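Local coordinates for protein 4-alpha-glucanotransferase (PDB 5B68) that is an amylomaltase, or disproportionating enzyme, of the glucanotransferase family, built on a TIM-barrel-type parallel strand core with an N-terminal beta-sandwich domain, at residues S643-G655 with N693-R705. Residues are numbered along the deposited sequence; the frame is centred on the assembly and turned at random.
Sequences SALTCVCLVDMVG and NELYHRVAKASKR
Met653 packs against helix 694-702 and makes the tight end of this contact. Its chain bends at the sulfur (chi3 95°), which brings CE to 3.6 Å from Tyr696 CE2 and 3.7 Å from Ala700 CB. Met653 and Tyr696 run side by side in the same direction, a Met-aromatic contact with SD 4.8 Å from the centroid of the Tyr696 ring and oblique to it. Leu695 CD2 comes up to the backbone at Gly655, 3.4 Å from Gly655 N. Val699 fills the next position: its CG1 meets both Met653 CG and Val648 CG1, while CG2 rests against Asp652 O. Further along, Val648 CG2 lies 3.4 Å from Ser703 CB, tighter than ordinary carbon contact; Ser703 OG bonds back to Val699 O.

Towards Arg705 the packing gives way to polar links and a water that joins Thr646 OG1 to Ser703 O, donating to the latter. Arg705 then grips Ser643 O end-on, NH1 and NH2 each 2.8 Å away, with the oxygen in the guanidinium plane. Thr646 CG2 lies 3.5 Å above one face of that group. On the outer side of the helix Glu694 and Lys701 face solvent, as does Lys704 just beyond its end.

Arg705 also bonds Ala639 O and Arg177 O, tying the chain's end to the barrel. Strand 645-649, one of eight parallel strands in the TIM-barrel-type sheet, runs between 177-182 and 553-556; the chain's last helix packs on it and on the short helix 650-654 that follows, and helix 627-639 touches Thr646, Val648 and Ser703.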
ATOM      1  N   SER A 643      19.988   6.972   9.557  1.00 22.19           N
ATOM      2  CA  SER A 643      18.786   6.856   8.743  1.00 24.16           C
ATOM      3  C   SER A 643      18.243   8.162   8.231  1.00 21.50           C
ATOM      4  O   SER A 643      18.060   9.104   9.003  1.00 22.20           O
ATOM      5  CB  SER A 643      17.702   6.156   9.539  1.00 25.96           C
ATOM      6  OG  SER A 643      18.039   4.782   9.771  1.00 39.46           O
ATOM      7  N   ALA A 644      17.953   8.221   6.916  1.00 20.63           N
ATOM      8  CA  ALA A 644      17.374   9.395   6.289  1.00 21.33           C
ATOM      9  C   ALA A 644      16.094   9.842   6.998  1.00 20.67           C
ATOM     10  O   ALA A 644      15.882  11.036   7.193  1.00 18.85           O
ATOM     11  CB  ALA A 644      17.066   9.105   4.853  1.00 22.75           C
ATOM     12  N   LEU A 645      15.264   8.903   7.389  1.00 19.86           N
ATOM     13  CA  LEU A 645      14.055   9.228   8.078  1.00 18.44           C
ATOM     14  C   LEU A 645      13.845   8.322   9.273  1.00 16.90           C
ATOM     15  O   LEU A 645      14.095   7.115   9.220  1.00 19.13           O
ATOM     16  CB  LEU A 645      12.845   9.116   7.162  1.00 19.72           C
ATOM     17  CG  LEU A 645      12.808  10.055   5.971  1.00 17.70           C
ATOM     18  CD1 LEU A 645      11.623   9.626   5.070  1.00 21.64           C
ATOM     19  CD2 LEU A 645      12.663  11.514   6.331  1.00 19.36           C
ATOM     20  N   THR A 646      13.332   8.913  10.355  1.00 17.12           N
ATOM     21  CA  THR A 646      12.940   8.150  11.570  1.00 17.42           C
ATOM     22  C   THR A 646      11.494   8.435  11.884  1.00 19.93           C
ATOM     23  O   THR A 646      11.000   9.476  11.526  1.00 20.26           O
ATOM     24  CB  THR A 646      13.809   8.533  12.779  1.00 19.77           C
ATOM     25  OG1 THR A 646      13.751   9.941  12.931  1.00 19.50           O
ATOM     26  CG2 THR A 646      15.170   8.106  12.554  1.00 18.49           C
ATOM     27  N   CYS A 647      10.825   7.547  12.593  1.00 20.90           N
ATOM     28  CA  CYS A 647       9.419   7.688  12.818  1.00 24.26           C
ATOM     29  C   CYS A 647       9.130   7.335  14.237  1.00 22.02           C
ATOM     30  O   CYS A 647       9.597   6.277  14.700  1.00 23.55           O
ATOM     31  CB  CYS A 647       8.576   6.777  11.878  1.00 30.44           C
ATOM     32  SG  CYS A 647       6.824   7.260  11.978  1.00 34.74           S
ATOM     33  N   VAL A 648       8.469   8.277  14.926  1.00 19.84           N
ATOM     34  CA  VAL A 648       8.010   8.119  16.298  1.00 21.31           C
ATOM     35  C   VAL A 648       6.573   7.710  16.140  1.00 20.86           C
ATOM     36  O   VAL A 648       5.821   8.413  15.491  1.00 20.08           O
ATOM     37  CB  VAL A 648       8.064   9.469  17.082  1.00 20.95           C
ATOM     38  CG1 VAL A 648       7.514   9.320  18.504  1.00 24.94           C
ATOM     39  CG2 VAL A 648       9.437  10.057  17.021  1.00 23.50           C
ATOM     40  N   CYS A 649       6.203   6.594  16.720  1.00 18.79           N
ATOM     41  CA  CYS A 649       4.802   6.222  16.789  1.00 22.73           C
ATOM     42  C   CYS A 649       4.064   7.015  17.860  1.00 20.82           C
ATOM     43  O   CYS A 649       4.493   7.113  19.005  1.00 20.39           O
ATOM     44  CB  CYS A 649       4.625   4.733  16.983  1.00 22.57           C
ATOM     45  SG  CYS A 649       5.262   3.700  15.592  1.00 26.56           S
ATOM     46  N   LEU A 650       2.900   7.562  17.468  1.00 18.91           N
ATOM     47  CA  LEU A 650       2.127   8.421  18.297  1.00 19.49           C
ATOM     48  C   LEU A 650       1.772   7.686  19.582  1.00 20.81           C
ATOM     49  O   LEU A 650       1.739   8.300  20.669  1.00 21.93           O
ATOM     50  CB  LEU A 650       0.810   8.883  17.593  1.00 18.27           C
ATOM     51  CG  LEU A 650      -0.051   9.858  18.395  1.00 19.03           C
ATOM     52  CD1 LEU A 650       0.735  11.163  18.599  1.00 20.94           C
ATOM     53  CD2 LEU A 650      -1.411  10.111  17.697  1.00 19.22           C
ATOM     54  N   VAL A 651       1.486   6.405  19.462  1.00 18.07           N
ATOM     55  CA  VAL A 651       1.155   5.585  20.638  1.00 19.23           C
ATOM     56  C   VAL A 651       2.246   5.678  21.705  1.00 19.83           C
ATOM     57  O   VAL A 651       1.932   5.612  22.897  1.00 22.64           O
ATOM     58  CB  VAL A 651       0.942   4.071  20.292  1.00 20.05           C
ATOM     59  CG1 VAL A 651      -0.366   3.887  19.544  1.00 22.98           C
ATOM     60  CG2 VAL A 651       2.081   3.441  19.524  1.00 21.04           C
ATOM     61  N   ASP A 652       3.490   5.726  21.267  1.00 19.70           N
ATOM     62  CA  ASP A 652       4.639   5.774  22.195  1.00 20.46           C
ATOM     63  C   ASP A 652       4.800   7.146  22.845  1.00 25.00           C
ATOM     64  O   ASP A 652       5.463   7.240  23.880  1.00 25.14           O
ATOM     65  CB  ASP A 652       5.953   5.404  21.472  1.00 19.70           C
ATOM     66  CG  ASP A 652       6.069   3.929  21.219  1.00 20.72           C
ATOM     67  OD1 ASP A 652       5.182   3.211  21.709  1.00 26.06           O
ATOM     68  OD2 ASP A 652       7.041   3.495  20.596  1.00 25.86           O
ATOM     69  N   MET A 653       4.184   8.186  22.282  1.00 20.75           N
ATOM     70  CA  MET A 653       4.233   9.520  22.836  1.00 20.23           C
ATOM     71  C   MET A 653       3.247   9.691  23.993  1.00 23.54           C
ATOM     72  O   MET A 653       3.372  10.644  24.764  1.00 23.43           O
ATOM     73  CB  MET A 653       4.038  10.599  21.742  1.00 20.82           C
ATOM     74  CG  MET A 653       4.970  10.457  20.597  1.00 19.46           C
ATOM     75  SD  MET A 653       4.780  11.731  19.346  1.00 21.09           S
ATOM     76  CE  MET A 653       6.029  12.952  19.822  1.00 25.12           C
ATOM     77  N   VAL A 654       2.261   8.792  24.137  1.00 21.75           N
ATOM     78  CA  VAL A 654       1.257   8.961  25.168  1.00 22.93           C
ATOM     79  C   VAL A 654       1.213   7.796  26.176  1.00 23.77           C
ATOM     80  O   VAL A 654       0.383   7.812  27.067  1.00 26.27           O
ATOM     81  CB  VAL A 654      -0.146   9.165  24.548  1.00 24.93           C
ATOM     82  CG1 VAL A 654      -0.144  10.345  23.624  1.00 24.33           C
ATOM     83  CG2 VAL A 654      -0.554   7.928  23.785  1.00 24.82           C
ATOM     84  N   GLY A 655       2.081   6.794  26.008  1.00 24.11           N
ATOM     85  CA  GLY A 655       2.178   5.649  26.903  1.00 27.45           C
ATOM     86  C   GLY A 655       1.206   4.533  26.651  1.00 27.21           C
ATOM     87  O   GLY A 655       0.952   3.749  27.527  1.00 28.26           O
ATOM     88  N   ASN A 693       0.600  16.764  27.894  1.00 42.99           N
ATOM     89  CA  ASN A 693       1.157  15.703  28.766  1.00 46.68           C
ATOM     90  C   ASN A 693       2.658  15.768  28.658  1.00 38.47           C
ATOM     91  O   ASN A 693       3.188  15.955  27.568  1.00 30.58           O
ATOM     92  CB  ASN A 693       0.735  14.266  28.437  1.00 57.51           C
ATOM     93  CG  ASN A 693      -0.586  14.165  27.715  1.00 70.59           C
ATOM     94  OD1 ASN A 693      -1.660  14.410  28.284  1.00 79.14           O
ATOM     95  ND2 ASN A 693      -0.517  13.776  26.440  1.00 79.67           N
ATOM     96  N   GLU A 694       3.333  15.622  29.790  1.00 37.14           N
ATOM     97  CA  GLU A 694       4.778  15.683  29.841  1.00 34.57           C
ATOM     98  C   GLU A 694       5.455  14.552  29.043  1.00 31.73           C
ATOM     99  O   GLU A 694       6.525  14.804  28.435  1.00 24.29           O
ATOM    100  CB  GLU A 694       5.272  15.683  31.317  1.00 44.12           C
ATOM    101  CG  GLU A 694       6.778  15.968  31.504  1.00 53.22           C
ATOM    102  CD  GLU A 694       7.281  15.819  32.971  1.00 68.29           C
ATOM    103  OE1 GLU A 694       6.870  14.850  33.697  1.00 59.89           O
ATOM    104  OE2 GLU A 694       8.120  16.667  33.402  1.00 73.42           O
ATOM    105  N   LEU A 695       4.858  13.342  29.036  1.00 30.27           N
ATOM    106  CA  LEU A 695       5.411  12.192  28.261  1.00 28.14           C
ATOM    107  C   LEU A 695       5.570  12.533  26.759  1.00 23.30           C
ATOM    108  O   LEU A 695       6.631  12.318  26.193  1.00 23.83           O
ATOM    109  CB  LEU A 695       4.613  10.887  28.463  1.00 28.30           C
ATOM    110  CG  LEU A 695       5.161   9.664  27.691  1.00 29.75           C
ATOM    111  CD1 LEU A 695       6.638   9.441  28.090  1.00 33.69           C
ATOM    112  CD2 LEU A 695       4.371   8.378  27.939  1.00 32.31           C
ATOM    113  N   TYR A 696       4.557  13.156  26.166  1.00 22.02           N
ATOM    114  CA  TYR A 696       4.643  13.623  24.766  1.00 20.73           C
ATOM    115  C   TYR A 696       5.900  14.460  24.498  1.00 22.88           C
ATOM    116  O   TYR A 696       6.631  14.211  23.555  1.00 20.81           O
ATOM    117  CB  TYR A 696       3.374  14.428  24.399  1.00 21.55           C
ATOM    118  CG  TYR A 696       3.473  15.060  23.065  1.00 21.00           C
ATOM    119  CD1 TYR A 696       4.063  16.278  22.931  1.00 22.17           C
ATOM    120  CD2 TYR A 696       3.070  14.408  21.917  1.00 23.12           C
ATOM    121  CE1 TYR A 696       4.204  16.884  21.721  1.00 21.57           C
ATOM    122  CE2 TYR A 696       3.224  15.003  20.695  1.00 23.99           C
ATOM    123  CZ  TYR A 696       3.807  16.224  20.591  1.00 24.76           C
ATOM    124  OH  TYR A 696       3.987  16.847  19.384  1.00 23.89           O
ATOM    125  N   HIS A 697       6.137  15.462  25.353  1.00 23.15           N
ATOM    126  CA  HIS A 697       7.238  16.388  25.206  1.00 23.39           C
ATOM    127  C   HIS A 697       8.536  15.661  25.449  1.00 21.74           C
ATOM    128  O   HIS A 697       9.523  15.946  24.758  1.00 22.51           O
ATOM    129  CB  HIS A 697       7.099  17.571  26.184  1.00 26.27           C
ATOM    130  CG  HIS A 697       5.999  18.495  25.799  1.00 25.08           C
ATOM    131  ND1 HIS A 697       6.075  19.269  24.673  1.00 29.30           N
ATOM    132  CD2 HIS A 697       4.740  18.649  26.284  1.00 28.01           C
ATOM    133  CE1 HIS A 697       4.945  19.939  24.520  1.00 29.13           C
ATOM    134  NE2 HIS A 697       4.121  19.583  25.489  1.00 26.72           N
ATOM    135  N   ARG A 698       8.574  14.760  26.429  1.00 20.14           N
ATOM    136  CA  ARG A 698       9.840  13.979  26.641  1.00 22.97           C
ATOM    137  C   ARG A 698      10.248  13.135  25.362  1.00 22.26           C
ATOM    138  O   ARG A 698      11.428  13.080  24.899  1.00 21.04           O
ATOM    139  CB  ARG A 698       9.698  13.099  27.858  1.00 22.94           C
ATOM    140  CG  ARG A 698       9.594  13.886  29.168  1.00 27.26           C
ATOM    141  CD  ARG A 698       9.368  12.997  30.379  1.00 26.24           C
ATOM    142  NE  ARG A 698      10.585  12.328  30.733  1.00 29.01           N
ATOM    143  CZ  ARG A 698      10.852  11.671  31.866  1.00 27.42           C
ATOM    144  NH1 ARG A 698      12.037  11.077  31.987  1.00 26.33           N
ATOM    145  NH2 ARG A 698      10.006  11.636  32.885  1.00 26.70           N
ATOM    146  N   VAL A 699       9.257  12.464  24.786  1.00 19.05           N
ATOM    147  CA  VAL A 699       9.545  11.603  23.643  1.00 20.23           C
ATOM    148  C   VAL A 699       9.836  12.467  22.456  1.00 20.44           C
ATOM    149  O   VAL A 699      10.753  12.121  21.690  1.00 20.50           O
ATOM    150  CB  VAL A 699       8.399  10.592  23.391  1.00 21.51           C
ATOM    151  CG1 VAL A 699       8.572   9.828  22.080  1.00 22.68           C
ATOM    152  CG2 VAL A 699       8.243   9.703  24.640  1.00 19.86           C
ATOM    153  N   ALA A 700       9.079  13.560  22.288  1.00 19.91           N
ATOM    154  CA  ALA A 700       9.368  14.492  21.156  1.00 20.24           C
ATOM    155  C   ALA A 700      10.777  15.066  21.226  1.00 22.95           C
ATOM    156  O   ALA A 700      11.503  15.069  20.236  1.00 22.12           O
ATOM    157  CB  ALA A 700       8.355  15.586  21.048  1.00 22.87           C
ATOM    158  N   LYS A 701      11.204  15.490  22.409  1.00 24.61           N
ATOM    159  CA  LYS A 701      12.571  16.024  22.552  1.00 26.89           C
ATOM    160  C   LYS A 701      13.636  14.978  22.306  1.00 22.36           C
ATOM    161  O   LYS A 701      14.647  15.287  21.666  1.00 22.85           O
ATOM    162  CB  LYS A 701      12.800  16.618  23.966  1.00 31.03           C
ATOM    163  CG  LYS A 701      12.130  17.958  24.132  1.00 40.45           C
ATOM    164  CD  LYS A 701      12.632  18.727  25.364  1.00 49.23           C
ATOM    165  CE  LYS A 701      11.751  19.955  25.641  1.00 58.42           C
ATOM    166  NZ  LYS A 701      10.378  19.605  26.125  1.00 56.99           N
ATOM    167  N   ALA A 702      13.419  13.774  22.821  1.00 21.47           N
ATOM    168  CA  ALA A 702      14.318  12.631  22.629  1.00 21.91           C
ATOM    169  C   ALA A 702      14.424  12.219  21.178  1.00 25.01           C
ATOM    170  O   ALA A 702      15.459  11.667  20.750  1.00 26.00           O
ATOM    171  CB  ALA A 702      13.891  11.449  23.529  1.00 25.34           C
ATOM    172  N   SER A 703      13.407  12.539  20.376  1.00 22.98           N
ATOM    173  CA  SER A 703      13.422  12.147  18.946  1.00 23.53           C
ATOM    174  C   SER A 703      14.000  13.190  18.019  1.00 27.80           C
ATOM    175  O   SER A 703      14.084  12.951  16.824  1.00 24.24           O
ATOM    176  CB  SER A 703      11.983  11.785  18.509  1.00 22.38           C
ATOM    177  OG  SER A 703      11.501  10.737  19.389  1.00 24.11           O
ATOM    178  N   LYS A 704      14.391  14.349  18.562  1.00 26.72           N
ATOM    179  CA  LYS A 704      14.784  15.440  17.694  1.00 28.78           C
ATOM    180  C   LYS A 704      16.062  15.102  16.994  1.00 28.69           C
ATOM    181  O   LYS A 704      16.925  14.489  17.567  1.00 31.61           O
ATOM    182  CB  LYS A 704      14.824  16.774  18.465  1.00 32.25           C
ATOM    183  CG  LYS A 704      13.451  17.410  18.514  1.00 39.58           C
ATOM    184  CD  LYS A 704      13.513  18.859  18.909  1.00 47.60           C
ATOM    185  CE  LYS A 704      12.129  19.465  18.952  1.00 51.41           C
ATOM    186  NZ  LYS A 704      12.096  20.594  19.936  1.00 57.44           N
ATOM    187  N   ARG A 705      16.200  15.479  15.733  1.00 27.16           N
ATOM    188  CA  ARG A 705      17.399  15.055  15.014  1.00 29.95           C
ATOM    189  C   ARG A 705      18.512  16.084  14.873  1.00 37.55           C
ATOM    190  O   ARG A 705      19.669  15.692  14.639  1.00 37.22           O
ATOM    191  CB  ARG A 705      17.021  14.474  13.680  1.00 29.07           C
ATOM    192  CG  ARG A 705      15.977  13.394  13.967  1.00 29.82           C
ATOM    193  CD  ARG A 705      15.917  12.450  12.816  1.00 24.93           C
ATOM    194  NE  ARG A 705      17.004  11.495  12.759  1.00 22.10           N
ATOM    195  CZ  ARG A 705      17.321  10.763  11.692  1.00 21.42           C
ATOM    196  NH1 ARG A 705      18.370   9.909  11.693  1.00 17.74           N
ATOM    197  NH2 ARG A 705      16.601  10.858  10.569  1.00 21.41           N
TER
HETATM  198  O   HOH W   1      13.798  10.483  15.559  1.00 26.81           O